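Local coordinates for 3-oxoacyl-(acyl-carrier protein) synthase II (PDB 1J3N) that probably catalyses, as a homodimer, the condensation of malonyl-ACP with a growing acyl-ACP chain that elongates fatty acids, at residues A11-G16 with G344-I349; V54-Y59 with F71-L76; I77-A82 with A142-R147; V102-G107 with M135-A140; G169-M174 with V183-T188. All blocks are in the same frame, centred on the assembly; numbering follows the deposited sequence.

Contact 1: A11-G16 with G344-I349; sequences ALTPIG and GAVEAI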
# COMPACT_ATOMS: atom_id res chain seq x y z
N ALA A 11 12.81 -17.02 -1.05
CA ALA A 11 11.82 -17.53 -0.12
C ALA A 11 12.33 -17.69 1.31
O ALA A 11 13.35 -18.33 1.54
CB ALA A 11 11.29 -18.88 -0.63
N LEU A 12 11.61 -17.10 2.26
CA LEU A 12 11.96 -17.21 3.67
C LEU A 12 10.68 -17.76 4.30
O LEU A 12 9.76 -17.01 4.60
CB LEU A 12 12.31 -15.84 4.26
CG LEU A 12 12.85 -15.84 5.69
CD1 LEU A 12 14.10 -16.71 5.78
CD2 LEU A 12 13.16 -14.42 6.12
N THR A 13 10.63 -19.07 4.51
CA THR A 13 9.42 -19.70 5.04
C THR A 13 9.58 -20.59 6.26
O THR A 13 10.69 -20.96 6.65
CB THR A 13 8.73 -20.56 3.95
OG1 THR A 13 9.35 -21.85 3.88
CG2 THR A 13 8.87 -19.88 2.60
N PRO A 14 8.44 -20.95 6.89
CA PRO A 14 8.37 -21.81 8.08
C PRO A 14 8.86 -23.25 7.84
O PRO A 14 9.03 -24.00 8.79
CB PRO A 14 6.89 -21.77 8.45
CG PRO A 14 6.51 -20.39 8.07
CD PRO A 14 7.16 -20.26 6.69
N ILE A 15 9.08 -23.63 6.59
CA ILE A 15 9.55 -24.98 6.30
C ILE A 15 10.83 -24.98 5.48
O ILE A 15 11.23 -26.01 4.94
CB ILE A 15 8.50 -25.82 5.55
CG1 ILE A 15 8.25 -25.24 4.16
CG2 ILE A 15 7.21 -25.86 6.35
CD1 ILE A 15 7.15 -25.99 3.39
N GLY A 16 11.47 -23.81 5.37
CA GLY A 16 12.70 -23.74 4.62
C GLY A 16 13.20 -22.35 4.30
O GLY A 16 12.42 -21.48 3.90
N GLY A 344 0.63 -14.19 -0.40
CA GLY A 344 0.57 -14.11 -1.85
C GLY A 344 1.91 -14.22 -2.55
O GLY A 344 1.99 -14.75 -3.66
N ALA A 345 2.96 -13.70 -1.92
CA ALA A 345 4.31 -13.75 -2.47
C ALA A 345 4.91 -15.16 -2.41
O ALA A 345 5.37 -15.70 -3.42
CB ALA A 345 5.21 -12.76 -1.73
N VAL A 346 4.92 -15.75 -1.22
CA VAL A 346 5.47 -17.09 -1.06
C VAL A 346 4.69 -18.15 -1.84
O VAL A 346 5.26 -19.14 -2.31
CB VAL A 346 5.54 -17.48 0.45
CG1 VAL A 346 5.92 -18.94 0.60
CG2 VAL A 346 6.58 -16.60 1.15
N GLU A 347 3.38 -17.95 -1.96
CA GLU A 347 2.52 -18.88 -2.70
C GLU A 347 2.75 -18.71 -4.20
O GLU A 347 2.54 -19.65 -4.97
CB GLU A 347 1.05 -18.63 -2.36
CG GLU A 347 0.60 -19.36 -1.11
CD GLU A 347 -0.54 -18.67 -0.39
OE1 GLU A 347 -1.46 -18.16 -1.07
OE2 GLU A 347 -0.53 -18.65 0.86
N ALA A 348 3.15 -17.51 -4.61
CA ALA A 348 3.44 -17.27 -6.01
C ALA A 348 4.73 -18.02 -6.32
O ALA A 348 4.91 -18.54 -7.42
CB ALA A 348 3.62 -15.76 -6.27
N ILE A 349 5.62 -18.08 -5.33
CA ILE A 349 6.87 -18.80 -5.51
C ILE A 349 6.59 -20.29 -5.71
O ILE A 349 7.12 -20.92 -6.62
CB ILE A 349 7.81 -18.57 -4.30
CG1 ILE A 349 8.25 -17.10 -4.27
CG2 ILE A 349 9.02 -19.51 -4.40
CD1 ILE A 349 9.26 -16.75 -3.20

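Contact 2: V54-Y59 with F71-L76; sequences VDPGAY and FVQYAL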
# COMPACT_ATOMS: atom_id res chain seq x y z
N VAL A 54 15.81 -18.42 11.24
CA VAL A 54 16.85 -17.85 10.41
C VAL A 54 17.73 -16.91 11.24
O VAL A 54 17.25 -16.25 12.16
CB VAL A 54 16.26 -17.05 9.22
CG1 VAL A 54 15.58 -15.79 9.71
CG2 VAL A 54 17.34 -16.72 8.21
N ASP A 55 19.01 -16.87 10.89
CA ASP A 55 19.97 -16.01 11.58
C ASP A 55 20.15 -14.74 10.75
O ASP A 55 20.93 -14.71 9.80
CB ASP A 55 21.31 -16.74 11.74
CG ASP A 55 22.36 -15.91 12.44
OD1 ASP A 55 22.00 -14.89 13.08
OD2 ASP A 55 23.55 -16.27 12.36
N PRO A 56 19.43 -13.67 11.11
CA PRO A 56 19.53 -12.40 10.38
C PRO A 56 20.97 -11.93 10.31
O PRO A 56 21.41 -11.39 9.30
CB PRO A 56 18.65 -11.46 11.20
CG PRO A 56 17.64 -12.39 11.81
CD PRO A 56 18.50 -13.54 12.24
N GLY A 57 21.70 -12.13 11.41
CA GLY A 57 23.09 -11.73 11.47
C GLY A 57 23.92 -12.40 10.39
O GLY A 57 25.02 -11.96 10.07
N ALA A 58 23.38 -13.47 9.82
CA ALA A 58 24.07 -14.19 8.76
C ALA A 58 23.86 -13.51 7.41
O ALA A 58 24.55 -13.82 6.43
CB ALA A 58 23.57 -15.65 8.69
N TYR A 59 22.92 -12.58 7.36
CA TYR A 59 22.62 -11.86 6.12
C TYR A 59 22.90 -10.37 6.21
O TYR A 59 23.40 -9.76 5.26
CB TYR A 59 21.15 -12.07 5.74
CG TYR A 59 20.83 -13.49 5.37
CD1 TYR A 59 21.02 -13.94 4.06
CD2 TYR A 59 20.40 -14.40 6.33
CE1 TYR A 59 20.79 -15.28 3.72
CE2 TYR A 59 20.16 -15.73 6.00
CZ TYR A 59 20.36 -16.16 4.70
OH TYR A 59 20.16 -17.48 4.38
N PHE A 71 9.85 -7.47 10.32
CA PHE A 71 9.27 -7.56 8.97
C PHE A 71 10.20 -7.02 7.91
O PHE A 71 10.20 -7.49 6.77
CB PHE A 71 7.88 -6.90 8.90
CG PHE A 71 7.89 -5.42 8.63
CD1 PHE A 71 8.17 -4.50 9.64
CD2 PHE A 71 7.58 -4.93 7.36
CE1 PHE A 71 8.12 -3.13 9.40
CE2 PHE A 71 7.53 -3.56 7.10
CZ PHE A 71 7.80 -2.66 8.13
N VAL A 72 11.00 -6.02 8.27
CA VAL A 72 11.95 -5.46 7.33
C VAL A 72 13.14 -6.42 7.25
O VAL A 72 13.74 -6.60 6.19
CB VAL A 72 12.41 -4.05 7.78
CG1 VAL A 72 13.64 -3.62 6.99
CG2 VAL A 72 11.28 -3.03 7.56
N GLN A 73 13.47 -7.07 8.37
CA GLN A 73 14.56 -8.03 8.38
C GLN A 73 14.26 -9.18 7.41
O GLN A 73 15.13 -9.62 6.67
CB GLN A 73 14.80 -8.56 9.79
CG GLN A 73 15.58 -7.61 10.68
CD GLN A 73 15.89 -8.20 12.03
OE1 GLN A 73 16.26 -9.38 12.14
NE2 GLN A 73 15.76 -7.40 13.08
N TYR A 74 13.03 -9.66 7.42
CA TYR A 74 12.65 -10.74 6.53
C TYR A 74 12.68 -10.29 5.07
O TYR A 74 13.15 -11.02 4.20
CB TYR A 74 11.25 -11.26 6.87
CG TYR A 74 11.14 -11.98 8.20
CD1 TYR A 74 12.28 -12.26 8.96
CD2 TYR A 74 9.90 -12.38 8.69
CE1 TYR A 74 12.19 -12.94 10.17
CE2 TYR A 74 9.80 -13.07 9.91
CZ TYR A 74 10.95 -13.34 10.64
OH TYR A 74 10.85 -14.03 11.83
N ALA A 75 12.18 -9.10 4.80
CA ALA A 75 12.17 -8.60 3.42
C ALA A 75 13.58 -8.47 2.84
O ALA A 75 13.82 -8.81 1.67
CB ALA A 75 11.47 -7.27 3.35
N LEU A 76 14.52 -7.96 3.63
CA LEU A 76 15.90 -7.79 3.17
C LEU A 76 16.54 -9.15 2.91
O LEU A 76 17.28 -9.33 1.93
CB LEU A 76 16.71 -7.00 4.20
CG LEU A 76 16.36 -5.50 4.28
CD1 LEU A 76 17.04 -4.83 5.46
CD2 LEU A 76 16.78 -4.85 2.98

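Contact 3: I77-A82 with A142-R147; sequences IAAQLA and AHIAMR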
# COMPACT_ATOMS: atom_id res chain seq x y z
N ILE A 77 16.24 -10.12 3.77
CA ILE A 77 16.79 -11.46 3.61
C ILE A 77 16.23 -12.12 2.35
O ILE A 77 16.97 -12.72 1.57
CB ILE A 77 16.46 -12.34 4.84
CG1 ILE A 77 17.21 -11.82 6.07
CG2 ILE A 77 16.81 -13.80 4.56
CD1 ILE A 77 16.79 -12.48 7.38
N ALA A 78 14.92 -12.00 2.14
CA ALA A 78 14.29 -12.58 0.96
C ALA A 78 14.79 -11.92 -0.32
O ALA A 78 15.02 -12.58 -1.33
CB ALA A 78 12.77 -12.47 1.04
N ALA A 79 14.97 -10.60 -0.28
CA ALA A 79 15.46 -9.87 -1.44
C ALA A 79 16.88 -10.32 -1.78
O ALA A 79 17.21 -10.48 -2.96
CB ALA A 79 15.43 -8.36 -1.17
N GLN A 80 17.73 -10.52 -0.77
CA GLN A 80 19.10 -10.98 -1.02
C GLN A 80 19.04 -12.37 -1.65
O GLN A 80 19.70 -12.63 -2.67
CB GLN A 80 19.91 -11.04 0.29
CG GLN A 80 21.39 -11.33 0.07
CD GLN A 80 22.22 -11.24 1.34
OE1 GLN A 80 21.96 -10.42 2.22
NE2 GLN A 80 23.25 -12.08 1.44
N LEU A 81 18.26 -13.26 -1.06
CA LEU A 81 18.10 -14.61 -1.59
C LEU A 81 17.58 -14.55 -3.02
O LEU A 81 18.00 -15.33 -3.88
CB LEU A 81 17.13 -15.42 -0.72
CG LEU A 81 17.50 -15.71 0.75
CD1 LEU A 81 16.37 -16.46 1.42
CD2 LEU A 81 18.78 -16.53 0.80
N ALA A 82 16.67 -13.62 -3.28
CA ALA A 82 16.09 -13.46 -4.62
C ALA A 82 17.15 -13.05 -5.64
O ALA A 82 17.27 -13.66 -6.72
CB ALA A 82 14.98 -12.43 -4.58
N ALA A 142 11.67 0.59 0.96
CA ALA A 142 12.68 1.62 1.16
C ALA A 142 14.05 1.05 1.54
O ALA A 142 15.07 1.47 1.01
CB ALA A 142 12.22 2.60 2.24
N HIS A 143 14.07 0.11 2.49
CA HIS A 143 15.33 -0.46 2.90
C HIS A 143 16.00 -1.27 1.81
O HIS A 143 17.23 -1.29 1.72
CB HIS A 143 15.15 -1.31 4.17
CG HIS A 143 15.31 -0.52 5.42
ND1 HIS A 143 16.52 0.02 5.81
CD2 HIS A 143 14.40 -0.12 6.35
CE1 HIS A 143 16.35 0.72 6.92
NE2 HIS A 143 15.07 0.65 7.26
N ILE A 144 15.21 -1.92 0.97
CA ILE A 144 15.78 -2.70 -0.12
C ILE A 144 16.38 -1.75 -1.15
O ILE A 144 17.48 -1.99 -1.66
CB ILE A 144 14.71 -3.61 -0.77
CG1 ILE A 144 14.35 -4.76 0.18
CG2 ILE A 144 15.23 -4.15 -2.09
CD1 ILE A 144 13.02 -5.45 -0.14
N ALA A 145 15.66 -0.68 -1.45
CA ALA A 145 16.13 0.32 -2.41
C ALA A 145 17.42 0.98 -1.92
O ALA A 145 18.34 1.23 -2.71
CB ALA A 145 15.06 1.38 -2.64
N MET A 146 17.47 1.26 -0.63
CA MET A 146 18.64 1.90 -0.03
C MET A 146 19.86 1.00 -0.00
O MET A 146 20.98 1.43 -0.30
CB MET A 146 18.32 2.37 1.38
CG MET A 146 17.30 3.49 1.44
SD MET A 146 17.05 4.15 3.09
CE MET A 146 15.91 2.98 3.79
N ARG A 147 19.65 -0.27 0.34
CA ARG A 147 20.74 -1.22 0.42
C ARG A 147 21.46 -1.45 -0.90
O ARG A 147 22.69 -1.57 -0.93
CB ARG A 147 20.23 -2.57 0.95
CG ARG A 147 21.35 -3.54 1.30
CD ARG A 147 20.86 -4.90 1.76
NE ARG A 147 21.96 -5.68 2.31
CZ ARG A 147 21.92 -6.98 2.59
NH1 ARG A 147 20.82 -7.68 2.37
NH2 ARG A 147 22.99 -7.58 3.11

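Contact 4: V102-G107 with M135-A140; sequences VGTGIG and MIANMA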
# COMPACT_ATOMS: atom_id res chain seq x y z
N VAL A 102 7.71 -4.30 -2.11
CA VAL A 102 7.47 -5.38 -1.16
C VAL A 102 6.43 -4.87 -0.18
O VAL A 102 6.66 -3.89 0.54
CB VAL A 102 8.76 -5.75 -0.41
CG1 VAL A 102 8.49 -6.91 0.55
CG2 VAL A 102 9.83 -6.15 -1.41
N GLY A 103 5.26 -5.50 -0.19
CA GLY A 103 4.20 -5.06 0.69
C GLY A 103 4.18 -5.82 2.00
O GLY A 103 4.97 -6.75 2.21
N THR A 104 3.28 -5.42 2.89
CA THR A 104 3.12 -6.07 4.19
C THR A 104 1.68 -5.78 4.61
O THR A 104 1.07 -4.84 4.13
CB THR A 104 4.10 -5.48 5.22
OG1 THR A 104 3.95 -6.16 6.47
CG2 THR A 104 3.84 -3.99 5.42
N GLY A 105 1.13 -6.60 5.50
CA GLY A 105 -0.23 -6.37 5.93
C GLY A 105 -0.33 -5.53 7.20
O GLY A 105 -1.22 -4.67 7.32
N ILE A 106 0.60 -5.76 8.12
CA ILE A 106 0.62 -5.07 9.41
C ILE A 106 1.86 -4.19 9.66
O ILE A 106 1.77 -3.18 10.36
CB ILE A 106 0.54 -6.12 10.55
CG1 ILE A 106 -0.82 -6.83 10.49
CG2 ILE A 106 0.75 -5.47 11.91
CD1 ILE A 106 -1.04 -7.81 11.63
N GLY A 107 3.00 -4.58 9.11
CA GLY A 107 4.21 -3.79 9.30
C GLY A 107 4.94 -4.16 10.58
O GLY A 107 4.98 -5.33 10.96
N MET A 135 8.47 1.03 12.11
CA MET A 135 7.15 0.43 12.01
C MET A 135 6.32 0.61 10.73
O MET A 135 5.53 -0.28 10.40
CB MET A 135 6.30 0.86 13.23
CG MET A 135 5.67 2.24 13.14
SD MET A 135 4.11 2.23 12.23
CE MET A 135 3.63 3.98 12.40
N ILE A 136 6.49 1.71 10.01
CA ILE A 136 5.67 1.93 8.82
C ILE A 136 5.92 0.96 7.66
O ILE A 136 7.05 0.57 7.38
CB ILE A 136 5.77 3.40 8.32
CG1 ILE A 136 7.20 3.78 7.98
CG2 ILE A 136 5.24 4.34 9.41
CD1 ILE A 136 7.32 5.21 7.46
N ALA A 137 4.83 0.58 7.00
CA ALA A 137 4.84 -0.40 5.90
C ALA A 137 5.81 -0.20 4.75
O ALA A 137 6.35 -1.18 4.23
CB ALA A 137 3.41 -0.55 5.34
N ASN A 138 6.02 1.04 4.34
CA ASN A 138 6.89 1.33 3.21
C ASN A 138 8.38 1.14 3.49
O ASN A 138 9.21 1.35 2.59
CB ASN A 138 6.65 2.76 2.73
CG ASN A 138 6.94 3.79 3.82
OD1 ASN A 138 7.94 4.50 3.77
ND2 ASN A 138 6.06 3.86 4.81
N MET A 139 8.74 0.75 4.71
CA MET A 139 10.16 0.59 5.02
C MET A 139 10.82 -0.68 4.50
O MET A 139 12.04 -0.78 4.50
CB MET A 139 10.39 0.73 6.52
CG MET A 139 10.10 2.13 7.04
SD MET A 139 10.87 3.42 6.05
CE MET A 139 12.56 3.29 6.56
N ALA A 140 10.02 -1.65 4.06
CA ALA A 140 10.60 -2.87 3.50
C ALA A 140 11.11 -2.49 2.10
O ALA A 140 12.25 -2.79 1.75
CB ALA A 140 9.54 -3.95 3.41
O HOH W 1 7.32 -1.80 1.95
O HOH W 2 2.70 -0.55 11.05

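Contact 5: G169-M174 with V183-T188; sequences GSALRM and VLAGGT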
# COMPACT_ATOMS: atom_id res chain seq x y z
N GLY A 169 1.49 -8.17 -8.95
CA GLY A 169 0.76 -7.73 -10.12
C GLY A 169 1.03 -6.26 -10.41
O GLY A 169 1.05 -5.84 -11.56
N SER A 170 1.24 -5.48 -9.36
CA SER A 170 1.52 -4.05 -9.54
C SER A 170 2.92 -3.85 -10.12
O SER A 170 3.18 -2.85 -10.80
CB SER A 170 1.39 -3.31 -8.20
OG SER A 170 0.05 -3.35 -7.73
N ALA A 171 3.83 -4.78 -9.83
CA ALA A 171 5.20 -4.71 -10.35
C ALA A 171 5.11 -5.13 -11.81
O ALA A 171 5.83 -4.62 -12.66
CB ALA A 171 6.13 -5.65 -9.58
N LEU A 172 4.23 -6.09 -12.08
CA LEU A 172 4.00 -6.55 -13.44
C LEU A 172 3.66 -5.33 -14.29
O LEU A 172 4.24 -5.13 -15.36
CB LEU A 172 2.83 -7.53 -13.50
CG LEU A 172 2.26 -7.87 -14.89
CD1 LEU A 172 3.27 -8.68 -15.69
CD2 LEU A 172 0.97 -8.65 -14.73
N ARG A 173 2.73 -4.52 -13.80
CA ARG A 173 2.29 -3.32 -14.52
C ARG A 173 3.42 -2.33 -14.72
O ARG A 173 3.57 -1.75 -15.78
CB ARG A 173 1.15 -2.64 -13.76
CG ARG A 173 -0.10 -3.49 -13.66
CD ARG A 173 -0.57 -4.00 -15.02
NE ARG A 173 -1.88 -4.64 -14.92
CZ ARG A 173 -2.28 -5.67 -15.66
NH1 ARG A 173 -1.47 -6.19 -16.57
NH2 ARG A 173 -3.49 -6.17 -15.48
N MET A 174 4.19 -2.13 -13.66
CA MET A 174 5.33 -1.23 -13.65
C MET A 174 6.30 -1.57 -14.79
O MET A 174 6.83 -0.67 -15.46
CB MET A 174 6.03 -1.37 -12.30
CG MET A 174 6.90 -0.22 -11.86
SD MET A 174 7.53 -0.64 -10.20
CE MET A 174 6.20 -0.10 -9.17
N VAL A 183 12.19 -5.61 -11.23
CA VAL A 183 11.61 -5.21 -9.95
C VAL A 183 11.65 -6.33 -8.91
O VAL A 183 11.35 -7.48 -9.21
CB VAL A 183 10.13 -4.76 -10.12
CG1 VAL A 183 9.52 -4.47 -8.74
CG2 VAL A 183 10.05 -3.51 -11.01
N LEU A 184 12.04 -5.99 -7.68
CA LEU A 184 12.04 -6.98 -6.61
C LEU A 184 10.68 -6.74 -5.95
O LEU A 184 10.44 -5.67 -5.39
CB LEU A 184 13.18 -6.72 -5.60
CG LEU A 184 14.64 -6.83 -6.05
CD1 LEU A 184 15.54 -6.62 -4.83
CD2 LEU A 184 14.92 -8.19 -6.67
N ALA A 185 9.79 -7.72 -6.06
CA ALA A 185 8.44 -7.58 -5.52
C ALA A 185 7.99 -8.77 -4.69
O ALA A 185 8.44 -9.90 -4.91
CB ALA A 185 7.45 -7.36 -6.67
N GLY A 186 7.08 -8.53 -3.76
CA GLY A 186 6.59 -9.61 -2.94
C GLY A 186 5.94 -9.11 -1.67
O GLY A 186 5.34 -8.04 -1.66
N GLY A 187 6.07 -9.89 -0.60
CA GLY A 187 5.47 -9.48 0.65
C GLY A 187 6.21 -10.02 1.86
O GLY A 187 6.91 -11.03 1.78
N THR A 188 6.06 -9.33 2.98
CA THR A 188 6.69 -9.74 4.22
C THR A 188 5.72 -9.55 5.37
O THR A 188 4.89 -8.64 5.34
CB THR A 188 7.97 -8.93 4.50
OG1 THR A 188 8.55 -9.36 5.74
CG2 THR A 188 7.65 -7.45 4.59

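Contact 1: A11-G16 with G344-I349
Ala11 and Thr13, alternate residues at the end of strand 4-13, face Val346 and Ile349, which lie one turn apart on helix 343-357; the backbones come nearest at Ala11 CA and Val346 CA, 6.4 Å apart. From Thr13, the last strand residue, a type I turn to Gly16 begins a beta hairpin with strand 16-17. Thr13 chi1 of 83° sets OG1 between backbone N and carbonyl carbon and CG2 anti to that carbon, where it meets Val346 CG1 at 3.7 Å. Farther on, Ile349 CD1 lies 3.9 Å from Ala11 CB. The Thr13 hydroxyl serves the turn instead: OG1 accepts from Ile15 N at 3.3 Å, an ST turn, and donates to Gly16 O at 3.1 Å, meeting a lone pair in the carbonyl plane. Gly16 O, taking Thr13 N-H too, has two donors. Replacing Thr13 by a valine would probably leave Ile15 N without its side-chain acceptor and Gly16 O with one donor fewer, setting the turn freer to move. Phe22 of helix 19-28 packs on both Thr13 and Val346. Thr13 thus divides its chemistry: a methyl for the buried apolar seam joining the N- and C-terminal family regions, a hydroxyl for the turn.

Contact 2: V54-Y59 with F71-L76
Val54 touches Tyr74 and Pro56 touches Gln73, bringing the loop after strand 48-50 against the first turns of helix 70-86. At the start of the loop Val54 points its CG1 obliquely at the Tyr74 ring, 4.5 Å from CE1, a loose apolar contact. That ring is steadied at its far end, where Tyr74 OH bonds to Arg70 NH1. Asp55, next in sequence, forms a salt bridge with Arg62. Pro56 follows and carries the closer packing: its CB and CG each lie 3.3 Å from Gln73 OE1, so the amide oxygen sits against the ring's carbons. Gln73 gets there with CG beside its backbone N (chi1 -79°) and the chain extended beyond it, while NE2, on the other side of the amide, bonds to Leu68 O. Past the proline, Tyr59 N bonds to Pro56 O at 2.7 Å, rounding off the bend before the Tyr59 side chain runs to Ile77, Gln80 and Leu81 farther along the helix. With no N-H to give, Pro56 can offer OE1 only C-H groups; the bond to Leu68 is therefore probably what sets the amide's direction, and between the two segments the contact is packing only.

Contact 3: I77-A82 with A142-R147
Gln80 of helix 70-86 and Arg147 of helix 139-148 cross obliquely, the amide oxygen meeting the edge of the guanidinium, over an apolar touch between Ala79 and Ile144 where 77-82 and 142-147 come closest, Ala79 CA to Ile144 CA 7.3 Å. Followed outward, Gln80 starts with CB 4.1 Å from Arg147 NH1. CG stands anti to the backbone N, and the extended chain carries CD to the guanidinium, 4.0 Å from NH1. At the tip OE1 sits near the guanidinium edge, tilted some 22° out of its plane: NH1 donates at 3.0 Å with an N-H...O angle of 139°, and NH2 makes a weaker, more bent bond at 3.1 Å. The amide and guanidinium planes are turned 63° apart, so the pair is not a flat fork. Gln80 NE2 goes to Glu84 OE2 on the same helix, consistent with OE1 being the end that faces Arg147; Arg147 NH2 also reaches Tyr59 O weakly. Farther inside, Ile144 lays CD1 against Ala79 CB at 3.9 Å. Other residues of helix 139-148 turn to the second subunit, Ala145 packing on its Ala262 and Met146 on its His266. With a leucine in place of Arg147, Gln80 OE1 would probably be left without either donor and the amide freer to turn. Across this contact the arginine meets a neutral oxygen; the carboxylate of Glu84 at NE2 would probably polarise the amide and make OE1 a somewhat stronger acceptor.

Contact 4: V102-G107 with M135-A140
Thr104, Val102 and Gly107 meet Ala137, Ala140 and Met135 where the C-terminal part of strand 98-103 of the thiolase-type core and the loop after it lie beside the turn that leads into helix 139-148. The tightest touch is methyl to methyl, Thr104 CG2 to Ala137 CB at 3.5 Å, closer than carbons usually pack. One end of the contact has Val102 CG1 against Ala140 CB at 4.2 Å; the other has Gly107 CA lying 3.9 Å from Met135 O. Between the backbones two waters do the polar work. One donates to both Val102 O and Ala137 O, each at 2.6 Å, and the other donates to Ile106 O and Met135 O, each at 2.9 Å, so four carbonyls of the two segments are linked in pairs.

In the next shell the Thr104 torsion (chi1 -178°) puts OG1 anti to the backbone N and leaves CG2 wedged between N and the carbonyl carbon, aimed at Ala137. OG1 bonds to Thr188 O on the neighbouring strand and accepts from Gly107 N, an ST motif that draws the loop round. Glu189 holds the same loop through the backbone N-H groups of Gly105 and Ile106. On the opposing segment a type I turn from Ile136 to Met139 presents Ala137. The dimer interface is close by: Ala137 and Asn138 pack on Val158 of the second subunit, and Met135 on Ile106 of that subunit. The turn itself is closed by Met139 N bonding to Ile136 O at 3.2 Å.

Contact 5: G169-M174 with V183-T188
No ring, amide or guanidinium plane enters the contact of Ala171 and Met174 with Val183 and Ala185; methyl groups and one sulfur do all the touching. Ala171 CB drops between two strand side chains, 3.6 Å from Ala185 CB and 3.7 Å from Val183 CG1. The other Val183 branch, CG2, sits beside its backbone N and meets Met174 SD at 3.9 Å. Met174 sends CG anti to its backbone N (chi1 -158°), and the extended chain bends at the sulfur, crossing Val183 at about a right angle. Strand 182-189 follows helix 163-176 in a helix-to-strand connection of the layered thiolase-type fold and packs nearly antiparallel on it, local axes at 166° and 8.5 Å at closest approach. With only methyls at Ala171 and Ala185, the two backbones meet over short side chains. On the strand's reverse side Leu184 points away from this helix and packs on Ala79 and Leu83 of helix 70-86, so the sheet lies between two helices. Ala171 also touches Leu238 on strand 232-240, an antiparallel neighbour of strand 182-189. The helix borders the other subunit, where Arg173 forms a salt bridge with Glu179 of that chain and Met174 packs on its Arg260.

From the N terminus, contact 1 opens first and closes last: strand 4-13 meets helix 343-357 across more than 300 residues, and the other four contacts nest inside that loop. Contact 2 closes a short loop onto helix 70-86. Contact 3 opens on the same helix and closes on helix 139-148, enclosing contact 4, which brings the start of helix 139-148 back to strand 98-103. Contact 5 then closes a short helix-strand connection in series; no two loops cross. Strands 98-103 and 182-189 are sheet neighbours, linking contacts 4 and 5, and Leu12 packs on Tyr74 and Ile77, bringing contact 1 to contacts 2 and 3. Contacts 3, 4 and 5 border the second subunit.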